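Local coordinates for protein endo-beta-1,4-xylanase Xyn10C (Pseudomonas cellulosa, PDB 1GNY) that cuts internal beta-1,4 linkages of the xylan backbone and, through the family 15 module that makes up this chain, binds xylan and xylooligosaccharides, at residues A[5-10]-A[44-49]. Sequence-based numbering, arbitrary orientation.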
loop_
_atom_site.group_PDB
_atom_site.type_symbol
_atom_site.label_atom_id
_atom_site.label_comp_id
_atom_site.label_asym_id
_atom_site.label_seq_id
_atom_site.Cartn_x
_atom_site.Cartn_y
_atom_site.Cartn_z
ATOM N N ILE A 5 4.503 -10.924 -8.967
ATOM C CA ILE A 5 3.900 -11.435 -7.717
ATOM C C ILE A 5 2.471 -10.898 -7.659
ATOM O O ILE A 5 2.277 -9.658 -7.675
ATOM C CB ILE A 5 4.671 -10.927 -6.484
ATOM C CG1 ILE A 5 6.093 -11.486 -6.487
ATOM C CG2 ILE A 5 3.937 -11.285 -5.139
ATOM C CD1 ILE A 5 7.003 -10.821 -5.555
ATOM N N GLU A 6 1.506 -11.806 -7.571
ATOM C CA GLU A 6 0.078 -11.451 -7.378
ATOM C C GLU A 6 -0.237 -11.683 -5.914
ATOM O O GLU A 6 -0.175 -12.808 -5.440
ATOM C CB GLU A 6 -0.842 -12.289 -8.263
ATOM C CG GLU A 6 -0.550 -12.036 -9.729
ATOM C CD GLU A 6 -1.517 -12.724 -10.663
ATOM O OE1 GLU A 6 -2.326 -13.557 -10.186
ATOM O OE2 GLU A 6 -1.450 -12.421 -11.871
ATOM N N VAL A 7 -0.578 -10.621 -5.197
ATOM C CA VAL A 7 -0.810 -10.695 -3.752
ATOM C C VAL A 7 -2.188 -11.280 -3.403
ATOM O O VAL A 7 -3.230 -10.912 -3.989
ATOM C CB VAL A 7 -0.648 -9.280 -3.104
ATOM C CG1 VAL A 7 -0.995 -9.248 -1.594
ATOM C CG2 VAL A 7 0.760 -8.732 -3.336
ATOM N N ASP A 8 -2.187 -12.191 -2.432
ATOM C CA ASP A 8 -3.426 -12.795 -1.913
ATOM C C ASP A 8 -4.291 -11.712 -1.254
ATOM O O ASP A 8 -3.817 -10.991 -0.379
ATOM C CB ASP A 8 -3.061 -13.885 -0.889
ATOM C CG ASP A 8 -4.223 -14.739 -0.471
ATOM O OD1 ASP A 8 -5.378 -14.482 -0.842
ATOM O OD2 ASP A 8 -4.003 -15.743 0.230
ATOM N N MET A 9 -5.529 -11.608 -1.720
ATOM C CA MET A 9 -6.495 -10.612 -1.237
ATOM C C MET A 9 -7.507 -11.178 -0.250
ATOM O O MET A 9 -8.412 -10.458 0.183
ATOM C CB MET A 9 -7.207 -9.920 -2.395
ATOM C CG MET A 9 -6.260 -9.237 -3.394
ATOM S SD MET A 9 -5.139 -8.025 -2.663
ATOM C CE MET A 9 -6.289 -6.872 -1.922
ATOM N N ALA A 10 -7.373 -12.461 0.076
ATOM C CA ALA A 10 -8.278 -13.134 1.050
ATOM C C ALA A 10 -7.631 -13.549 2.374
ATOM O O ALA A 10 -8.343 -14.014 3.291
ATOM C CB ALA A 10 -8.905 -14.373 0.406
ATOM N N ALA A 44 -3.747 -0.136 5.340
ATOM C CA ALA A 44 -3.834 -1.601 5.230
ATOM C C ALA A 44 -2.535 -2.122 4.653
ATOM O O ALA A 44 -2.026 -1.529 3.718
ATOM C CB ALA A 44 -4.958 -1.978 4.365
ATOM N N VAL A 45 -2.032 -3.211 5.232
ATOM C CA VAL A 45 -0.734 -3.788 4.873
ATOM C C VAL A 45 -0.725 -5.315 4.797
ATOM O O VAL A 45 -1.617 -5.965 5.355
ATOM C CB VAL A 45 0.381 -3.373 5.897
ATOM C CG1 VAL A 45 0.644 -1.837 5.902
ATOM C CG2 VAL A 45 0.107 -3.882 7.269
ATOM N N PHE A 46 0.310 -5.837 4.132
ATOM C CA PHE A 46 0.593 -7.264 4.051
ATOM C C PHE A 46 2.111 -7.386 4.022
ATOM O O PHE A 46 2.837 -6.397 3.838
ATOM C CB PHE A 46 -0.037 -7.901 2.801
ATOM C CG PHE A 46 0.492 -7.331 1.512
ATOM C CD1 PHE A 46 -0.063 -6.175 0.981
ATOM C CD2 PHE A 46 1.594 -7.912 0.869
ATOM C CE1 PHE A 46 0.455 -5.610 -0.181
ATOM C CE2 PHE A 46 2.105 -7.341 -0.294
ATOM C CZ PHE A 46 1.551 -6.191 -0.799
ATOM N N ASP A 47 2.593 -8.615 4.138
ATOM C CA ASP A 47 4.029 -8.843 4.104
ATOM C C ASP A 47 4.487 -9.598 2.867
ATOM O O ASP A 47 3.841 -10.548 2.423
ATOM C CB ASP A 47 4.488 -9.676 5.295
ATOM C CG ASP A 47 4.220 -9.028 6.593
ATOM O OD1 ASP A 47 4.320 -7.776 6.704
ATOM O OD2 ASP A 47 3.927 -9.713 7.585
ATOM N N ILE A 48 5.600 -9.162 2.314
ATOM C CA ILE A 48 6.335 -9.921 1.321
ATOM C C ILE A 48 7.363 -10.705 2.139
ATOM O O ILE A 48 8.221 -10.143 2.840
ATOM C CB ILE A 48 7.003 -9.039 0.262
ATOM C CG1 ILE A 48 5.955 -8.378 -0.648
ATOM C CG2 ILE A 48 8.013 -9.860 -0.619
ATOM C CD1 ILE A 48 5.056 -9.326 -1.480
ATOM N N ALA A 49 7.301 -12.028 2.004
ATOM C CA ALA A 49 8.243 -12.888 2.718
ATOM C C ALA A 49 9.694 -12.772 2.242
ATOM O O ALA A 49 9.994 -12.831 1.029
ATOM C CB ALA A 49 7.788 -14.361 2.594
#
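Val7 sets both of its methyls on the Phe46 ring. CG1 stands almost squarely over the middle of one face, 3.8 Å from Val7 CG1 to the ring centroid and 8° off the normal, a clean CH-pi contact. CG2 bears on the far rim of the same ring, with Val7 CG2 to Phe46 CE2 at 3.6 Å. The two side chains arrive from opposite directions. Val7 has CG1 anti to its backbone N (chi1 175°) and CG2 anti to its carbonyl carbon, which is how both branches come to bear on a single ring. At the edge of that ring, in its plane, lies Ile48 CD1, and Ile48 carries the second, looser touch: Ile5 CG2 to Ile48 CD1, 4.3 Å.

Phe46 reaches across to Val7 with CG placed between its backbone N and carbonyl carbon. Trp13 meets the ring with its plane inclined at about 55°, and Val128 and Val145 also touch the Phe46 side chain. Backbone hydrogen bonds tie Val7 to Val145 and Phe46 to Val128, so each partner is held by a strand of its own sheet. Asp8 OD1 accepts from Ala10 N at 3.0 Å, an Asx turn just after Val7.

These residues therefore belong to the apolar filling between the two facing antiparallel sheets of a beta-sandwich. On the neighbouring strand 126-133, Gln127 binds carbohydrate, its side chain about 7 Å from that of Phe46. With an alanine at Phe46 the ring is gone, and both Val7 methyls would probably lose their aromatic surface, opening a gap beside Trp13. Apolar side chains alone join the two segments, so the fit of methyls to ring, rather than directional bonds, sets how the layers sit here, and hydrogen bonding is left to the backbones within each sheet.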